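Hypothetical protein PH1320 (Pyrococcus horikoshii, PDB 2E87) binds guanine nucleotides, here GDP, through an Obg-type G domain joined to a NOG1-like helical domain, and is probably a GTPase of unknown cellular role. Local coordinates at residues L249-F254 and L284-K289; S181-A186 and I313-L318. All blocks are in the same frame, centred on the assembly; numbering follows the deposited sequence.

Contact 1: L249-F254 and L284-K289. With GDP (guanosine-5'-diphosphate), chain F.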
loop_
_atom_site.group_PDB
_atom_site.type_symbol
_atom_site.label_atom_id
_atom_site.label_comp_id
_atom_site.label_asym_id
_atom_site.label_seq_id
_atom_site.Cartn_x
_atom_site.Cartn_y
_atom_site.Cartn_z
ATOM N N LEU A 249 18.577 4.506 -5.575
ATOM C CA LEU A 249 19.689 5.438 -5.497
ATOM C C LEU A 249 19.279 6.635 -4.646
ATOM O O LEU A 249 18.183 7.170 -4.781
ATOM C CB LEU A 249 20.104 5.943 -6.879
ATOM C CG LEU A 249 21.121 7.094 -6.820
ATOM C CD1 LEU A 249 22.431 6.593 -6.228
ATOM C CD2 LEU A 249 21.359 7.642 -8.205
ATOM N N ILE A 250 20.169 7.048 -3.768
ATOM C CA ILE A 250 19.890 8.177 -2.922
ATOM C C ILE A 250 20.825 9.326 -3.236
ATOM O O ILE A 250 22.039 9.154 -3.234
ATOM C CB ILE A 250 20.047 7.796 -1.440
ATOM C CG1 ILE A 250 18.860 6.925 -1.003
ATOM C CG2 ILE A 250 20.152 9.042 -0.596
ATOM C CD1 ILE A 250 18.891 6.547 0.452
ATOM N N ILE A 251 20.247 10.483 -3.545
ATOM C CA ILE A 251 21.017 11.696 -3.812
ATOM C C ILE A 251 20.931 12.531 -2.542
ATOM O O ILE A 251 19.843 12.885 -2.097
ATOM C CB ILE A 251 20.438 12.550 -4.959
ATOM C CG1 ILE A 251 20.714 11.898 -6.316
ATOM C CG2 ILE A 251 21.092 13.922 -4.947
ATOM C CD1 ILE A 251 20.062 12.627 -7.484
ATOM N N TYR A 252 22.074 12.834 -1.948
ATOM C CA TYR A 252 22.081 13.624 -0.731
ATOM C C TYR A 252 22.642 15.000 -1.036
ATOM O O TYR A 252 23.796 15.128 -1.450
ATOM C CB TYR A 252 22.938 12.968 0.345
ATOM C CG TYR A 252 22.639 13.538 1.698
ATOM C CD1 TYR A 252 21.691 12.938 2.521
ATOM C CD2 TYR A 252 23.215 14.739 2.115
ATOM C CE1 TYR A 252 21.308 13.523 3.725
ATOM C CE2 TYR A 252 22.843 15.327 3.316
ATOM C CZ TYR A 252 21.884 14.711 4.118
ATOM O OH TYR A 252 21.489 15.273 5.307
ATOM N N ILE A 253 21.823 16.024 -0.822
ATOM C CA ILE A 253 22.242 17.386 -1.085
ATOM C C ILE A 253 22.693 18.142 0.165
ATOM O O ILE A 253 21.972 18.188 1.164
ATOM C CB ILE A 253 21.111 18.221 -1.713
ATOM C CG1 ILE A 253 20.562 17.537 -2.970
ATOM C CG2 ILE A 253 21.636 19.608 -2.042
ATOM C CD1 ILE A 253 19.406 18.286 -3.623
ATOM N N PHE A 254 23.889 18.721 0.084
ATOM C CA PHE A 254 24.463 19.556 1.142
ATOM C C PHE A 254 24.350 20.999 0.635
ATOM O O PHE A 254 24.396 21.232 -0.571
ATOM C CB PHE A 254 25.958 19.289 1.343
ATOM C CG PHE A 254 26.275 18.052 2.125
ATOM C CD1 PHE A 254 26.655 16.882 1.474
ATOM C CD2 PHE A 254 26.234 18.066 3.517
ATOM C CE1 PHE A 254 26.996 15.748 2.199
ATOM C CE2 PHE A 254 26.571 16.945 4.250
ATOM C CZ PHE A 254 26.954 15.782 3.594
ATOM N N LEU A 284 24.808 9.310 -3.982
ATOM C CA LEU A 284 25.377 10.292 -4.885
ATOM C C LEU A 284 25.272 11.605 -4.125
ATOM O O LEU A 284 24.179 12.141 -3.931
ATOM C CB LEU A 284 24.567 10.379 -6.177
ATOM C CG LEU A 284 25.004 11.516 -7.111
ATOM C CD1 LEU A 284 26.463 11.307 -7.529
ATOM C CD2 LEU A 284 24.094 11.563 -8.335
ATOM N N VAL A 285 26.410 12.098 -3.660
ATOM C CA VAL A 285 26.447 13.345 -2.916
ATOM C C VAL A 285 26.550 14.532 -3.866
ATOM O O VAL A 285 27.383 14.561 -4.775
ATOM C CB VAL A 285 27.646 13.383 -1.967
ATOM C CG1 VAL A 285 27.640 14.685 -1.202
ATOM C CG2 VAL A 285 27.608 12.181 -1.021
ATOM N N VAL A 286 25.684 15.506 -3.661
ATOM C CA VAL A 286 25.679 16.698 -4.470
ATOM C C VAL A 286 25.903 17.884 -3.536
ATOM O O VAL A 286 25.300 17.958 -2.459
ATOM C CB VAL A 286 24.319 16.852 -5.202
ATOM C CG1 VAL A 286 24.090 18.293 -5.575
ATOM C CG2 VAL A 286 24.298 15.995 -6.470
ATOM N N ILE A 287 26.787 18.795 -3.934
ATOM C CA ILE A 287 27.066 20.005 -3.155
ATOM C C ILE A 287 26.387 21.150 -3.917
ATOM O O ILE A 287 26.902 21.630 -4.932
ATOM C CB ILE A 287 28.582 20.248 -3.054
ATOM C CG1 ILE A 287 29.240 19.035 -2.409
ATOM C CG2 ILE A 287 28.866 21.487 -2.241
ATOM C CD1 ILE A 287 30.705 19.228 -2.072
ATOM N N ASN A 288 25.224 21.570 -3.425
ATOM C CA ASN A 288 24.417 22.606 -4.068
ATOM C C ASN A 288 24.764 24.029 -3.673
ATOM O O ASN A 288 25.648 24.252 -2.856
ATOM C CB ASN A 288 22.938 22.336 -3.778
ATOM C CG ASN A 288 22.002 23.032 -4.760
ATOM O OD1 ASN A 288 22.265 23.091 -5.967
ATOM N ND2 ASN A 288 20.890 23.535 -4.246
ATOM N N LYS A 289 24.053 24.992 -4.256
ATOM C CA LYS A 289 24.299 26.410 -3.983
ATOM C C LYS A 289 25.756 26.845 -4.254
ATOM O O LYS A 289 26.276 27.713 -3.559
ATOM C CB LYS A 289 23.952 26.761 -2.521
ATOM C CG LYS A 289 22.501 27.126 -2.239
ATOM C CD LYS A 289 21.669 25.916 -1.896
ATOM C CE LYS A 289 20.251 26.327 -1.504
ATOM N NZ LYS A 289 20.189 27.011 -0.182
HETATM P PB GDP F . 13.951 21.790 -0.373
HETATM O O1B GDP F . 13.196 22.312 0.836
HETATM O O2B GDP F . 15.276 20.965 0.055
HETATM O O3B GDP F . 13.131 21.258 -1.552
HETATM O O3A GDP F . 14.586 23.127 -0.966
HETATM P PA GDP F . 14.134 23.990 -2.258
HETATM O O1A GDP F . 14.220 23.184 -3.506
HETATM O O2A GDP F . 12.624 24.526 -2.024
HETATM O "O5'" GDP F . 15.166 25.219 -2.355
HETATM C "C5'" GDP F . 15.047 26.013 -1.160
HETATM C "C4'" GDP F . 15.437 27.472 -1.462
HETATM O "O4'" GDP F . 16.808 27.513 -2.010
HETATM C "C3'" GDP F . 14.594 28.153 -2.542
HETATM O "O3'" GDP F . 14.029 29.466 -2.507
HETATM C "C2'" GDP F . 15.326 27.756 -3.839
HETATM O "O2'" GDP F . 15.039 28.767 -4.825
HETATM C "C1'" GDP F . 16.745 28.041 -3.391
HETATM N N9 GDP F . 17.753 27.351 -4.210
HETATM C C8 GDP F . 17.681 26.086 -4.733
HETATM N N7 GDP F . 18.768 25.814 -5.407
HETATM C C5 GDP F . 19.604 26.880 -5.357
HETATM C C6 GDP F . 20.908 27.172 -5.894
HETATM O O6 GDP F . 21.510 26.347 -6.574
HETATM N N1 GDP F . 21.462 28.402 -5.623
HETATM C C2 GDP F . 20.781 29.339 -4.852
HETATM N N2 GDP F . 21.357 30.554 -4.600
HETATM N N3 GDP F . 19.578 29.081 -4.358
HETATM C C4 GDP F . 18.961 27.880 -4.582
#
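F254 and V285 meet because CG of F254 is turned anti to its carbonyl carbon (chi1 -78°) while CG1 of V285 stands anti to the backbone N (chi1 -179°). That methyl reaches the ring from the edge, in its plane, 3.6 Å from F254 CD1. On the reverse face of the sheet, CG2 of I253 comes alongside N288 and sits 3.5 Å from N288 CB. I251 and L284 run side by side there as well, with I251 CG1 4.0 Å from L284 CD2.

The backbones form a parallel ladder in which I250, Y252 and F254 alternate with L284, V286 and N288. V286 N gives an almost straight bond to Y252 O (2.9 Å, 176° at the hydrogen). The last rung, N288 N to F254 O at 3.0 Å, reaches beyond the end of strand 283-287 and fixes the start of the guanine-binding NKxD loop. N288 ND2 comes within 3.3 Å of N7 of GDP, while the amide is held beside the base by bonds to the protein: OD1 accepts from A317 N and ND2 donates to V178 O. The bent chain of K289 lies over the base, with CG near N1 and C2, and its CE reaches the ribose, 3.7 Å from O4' of GDP; NZ forms a salt bridge with D255.

The two strands are the arms of a right-handed beta-alpha-beta crossover through helix 264-277. This helix and helix 295-307 cover the Y252 and F254 face, helix 323-350 packs on I251, L284 and V286, and strand 169-173 pairs with the far edge of 249-254.

Contact 2: S181-A186 and I313-L318. With GDP (guanosine-5'-diphosphate), chain F.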
loop_
_atom_site.group_PDB
_atom_site.type_symbol
_atom_site.label_atom_id
_atom_site.label_comp_id
_atom_site.label_asym_id
_atom_site.label_seq_id
_atom_site.Cartn_x
_atom_site.Cartn_y
_atom_site.Cartn_z
ATOM N N SER A 181 13.581 19.902 -3.949
ATOM C CA SER A 181 12.559 20.033 -4.987
ATOM C C SER A 181 13.061 20.805 -6.210
ATOM O O SER A 181 12.653 20.528 -7.338
ATOM C CB SER A 181 11.315 20.715 -4.428
ATOM O OG SER A 181 11.620 22.014 -3.974
ATOM N N THR A 182 13.946 21.772 -5.983
ATOM C CA THR A 182 14.497 22.546 -7.077
ATOM C C THR A 182 15.242 21.580 -7.970
ATOM O O THR A 182 15.151 21.667 -9.191
ATOM C CB THR A 182 15.478 23.654 -6.582
ATOM O OG1 THR A 182 14.757 24.611 -5.799
ATOM C CG2 THR A 182 16.133 24.384 -7.773
ATOM N N LEU A 183 15.972 20.653 -7.358
ATOM C CA LEU A 183 16.730 19.665 -8.117
ATOM C C LEU A 183 15.809 18.661 -8.810
ATOM O O LEU A 183 16.049 18.265 -9.949
ATOM C CB LEU A 183 17.703 18.912 -7.212
ATOM C CG LEU A 183 18.387 17.733 -7.898
ATOM C CD1 LEU A 183 19.204 18.223 -9.091
ATOM C CD2 LEU A 183 19.293 17.030 -6.924
ATOM N N LEU A 184 14.757 18.239 -8.125
ATOM C CA LEU A 184 13.840 17.285 -8.724
ATOM C C LEU A 184 13.192 17.896 -9.974
ATOM O O LEU A 184 13.038 17.226 -10.987
ATOM C CB LEU A 184 12.765 16.874 -7.708
ATOM C CG LEU A 184 11.623 15.967 -8.192
ATOM C CD1 LEU A 184 11.100 15.095 -7.030
ATOM C CD2 LEU A 184 10.508 16.837 -8.809
ATOM N N LYS A 185 12.816 19.169 -9.895
ATOM C CA LYS A 185 12.175 19.832 -11.021
ATOM C C LYS A 185 13.130 20.092 -12.179
ATOM O O LYS A 185 12.713 20.110 -13.325
ATOM C CB LYS A 185 11.518 21.137 -10.566
ATOM C CG LYS A 185 10.326 20.904 -9.672
ATOM C CD LYS A 185 9.808 22.184 -9.079
ATOM C CE LYS A 185 8.757 21.888 -8.032
ATOM N NZ LYS A 185 8.182 23.140 -7.469
ATOM N N ALA A 186 14.408 20.277 -11.878
ATOM C CA ALA A 186 15.405 20.521 -12.912
ATOM C C ALA A 186 15.733 19.191 -13.578
ATOM O O ALA A 186 16.133 19.127 -14.744
ATOM C CB ALA A 186 16.670 21.111 -12.285
ATOM N N ILE A 313 29.415 15.812 -6.580
ATOM C CA ILE A 313 29.234 16.601 -7.781
ATOM C C ILE A 313 28.812 18.004 -7.346
ATOM O O ILE A 313 27.811 18.168 -6.643
ATOM C CB ILE A 313 28.124 16.018 -8.669
ATOM C CG1 ILE A 313 28.498 14.601 -9.105
ATOM C CG2 ILE A 313 27.879 16.930 -9.859
ATOM C CD1 ILE A 313 27.433 13.911 -9.932
ATOM N N LYS A 314 29.582 19.010 -7.749
ATOM C CA LYS A 314 29.263 20.394 -7.417
ATOM C C LYS A 314 28.174 20.892 -8.376
ATOM O O LYS A 314 28.250 20.644 -9.577
ATOM C CB LYS A 314 30.540 21.232 -7.518
ATOM C CG LYS A 314 31.531 20.887 -6.411
ATOM C CD LYS A 314 32.933 21.472 -6.618
ATOM C CE LYS A 314 33.776 20.641 -7.600
ATOM N NZ LYS A 314 35.179 21.160 -7.744
ATOM N N ILE A 315 27.154 21.573 -7.859
ATOM C CA ILE A 315 26.057 22.052 -8.710
ATOM C C ILE A 315 25.328 23.291 -8.189
ATOM O O ILE A 315 25.592 23.788 -7.093
ATOM C CB ILE A 315 24.933 20.969 -8.896
ATOM C CG1 ILE A 315 24.038 20.923 -7.651
ATOM C CG2 ILE A 315 25.535 19.586 -9.134
ATOM C CD1 ILE A 315 22.759 20.099 -7.807
ATOM N N SER A 316 24.389 23.768 -8.999
ATOM C CA SER A 316 23.531 24.897 -8.661
ATOM C C SER A 316 22.181 24.545 -9.262
ATOM O O SER A 316 21.926 24.802 -10.433
ATOM C CB SER A 316 24.039 26.202 -9.266
ATOM O OG SER A 316 23.045 27.212 -9.160
ATOM N N ALA A 317 21.329 23.925 -8.455
ATOM C CA ALA A 317 20.009 23.513 -8.906
ATOM C C ALA A 317 19.224 24.674 -9.513
ATOM O O ALA A 317 18.471 24.493 -10.473
ATOM C CB ALA A 317 19.225 22.898 -7.736
ATOM N N LEU A 318 19.410 25.866 -8.955
ATOM C CA LEU A 318 18.693 27.038 -9.433
ATOM C C LEU A 318 19.124 27.477 -10.829
ATOM O O LEU A 318 18.283 27.761 -11.680
ATOM C CB LEU A 318 18.870 28.210 -8.462
ATOM C CG LEU A 318 17.617 29.033 -8.126
ATOM C CD1 LEU A 318 18.022 30.241 -7.301
ATOM C CD2 LEU A 318 16.912 29.486 -9.396
HETATM P PB GDP F . 13.951 21.790 -0.373
HETATM O O1B GDP F . 13.196 22.312 0.836
HETATM O O2B GDP F . 15.276 20.965 0.055
HETATM O O3B GDP F . 13.131 21.258 -1.552
HETATM O O3A GDP F . 14.586 23.127 -0.966
HETATM P PA GDP F . 14.134 23.990 -2.258
HETATM O O1A GDP F . 14.220 23.184 -3.506
HETATM O O2A GDP F . 12.624 24.526 -2.024
HETATM O "O5'" GDP F . 15.166 25.219 -2.355
HETATM C "C5'" GDP F . 15.047 26.013 -1.160
HETATM C "C4'" GDP F . 15.437 27.472 -1.462
HETATM O "O4'" GDP F . 16.808 27.513 -2.010
HETATM C "C3'" GDP F . 14.594 28.153 -2.542
HETATM O "O3'" GDP F . 14.029 29.466 -2.507
HETATM C "C2'" GDP F . 15.326 27.756 -3.839
HETATM O "O2'" GDP F . 15.039 28.767 -4.825
HETATM C "C1'" GDP F . 16.745 28.041 -3.391
HETATM N N9 GDP F . 17.753 27.351 -4.210
HETATM C C8 GDP F . 17.681 26.086 -4.733
HETATM N N7 GDP F . 18.768 25.814 -5.407
HETATM C C5 GDP F . 19.604 26.880 -5.357
HETATM C C6 GDP F . 20.908 27.172 -5.894
HETATM O O6 GDP F . 21.510 26.347 -6.574
HETATM N N1 GDP F . 21.462 28.402 -5.623
HETATM C C2 GDP F . 20.781 29.339 -4.852
HETATM N N2 GDP F . 21.357 30.554 -4.600
HETATM N N3 GDP F . 19.578 29.081 -4.358
HETATM C C4 GDP F . 18.961 27.880 -4.582
#
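The nucleotide pocket of a P-loop G domain is closed here from two directions: helix 180-187, which follows the P-loop (Walker A), brings the phosphate-binding residues, and the loop 315-318, the counterpart of the SAK loop of small GTPases, brings the guanine-binding ones. They meet where T182 points its CG2 methyl at A317, 3.4 Å from A317 CB. The threonine is divided in use: OG1 is anti to the carbonyl carbon (chi1 -65°) and donates to O1A of GDP at 2.8 Å, which leaves CG2 anti to the backbone N, facing the loop. T182 N binds the same oxygen, which thus receives both a side-chain and a backbone donor from one residue.

The next residue, L183, lays its CB against A317 CB and its CD1 4.2 Å from I315 CD1, an apolar seam behind the ligand. No hydrogen bond joins the helix to the loop directly; methyl groups make the join and GDP bridges the polar sides. S181 N grips O3B of the beta phosphate in a nearly linear bond of 2.8 Å. I315 also touches V326 of helix 323-350.

At the base, the loop reads the carbonyl O6. S316 OG lies 3.1 Å from O6 of GDP and may donate to it. L318 lays its side chain over the purine, with CB 3.4 Å from C6 and CD1 3.5 Å from N3 of GDP, and its backbone N gives O6 an almost straight hydrogen bond (175° at the hydrogen, 3.2 Å from L318 N to O6).

How the contacts relate
Contact 1 is wholly buried and joins two interior strands of the sheet, whereas contact 2 is partly buried and lies at the nucleotide cleft, where L318 is exposed. Both reach the same sheet, since 283-287 and 313-314 are neighbouring strands, and I287 O probably bonds I315 N. Contact 1 is held by a regular backbone ladder with apolar side chains on both faces; contact 2 has no direct polar bond and relies on methyl packing, with GDP spanning it. Along the chain, contact 1 is nested inside the loop that contact 2 closes. I315 packs on V286 of contact 1 and on L183 of contact 2, linking the sheet to the helix after the P-loop.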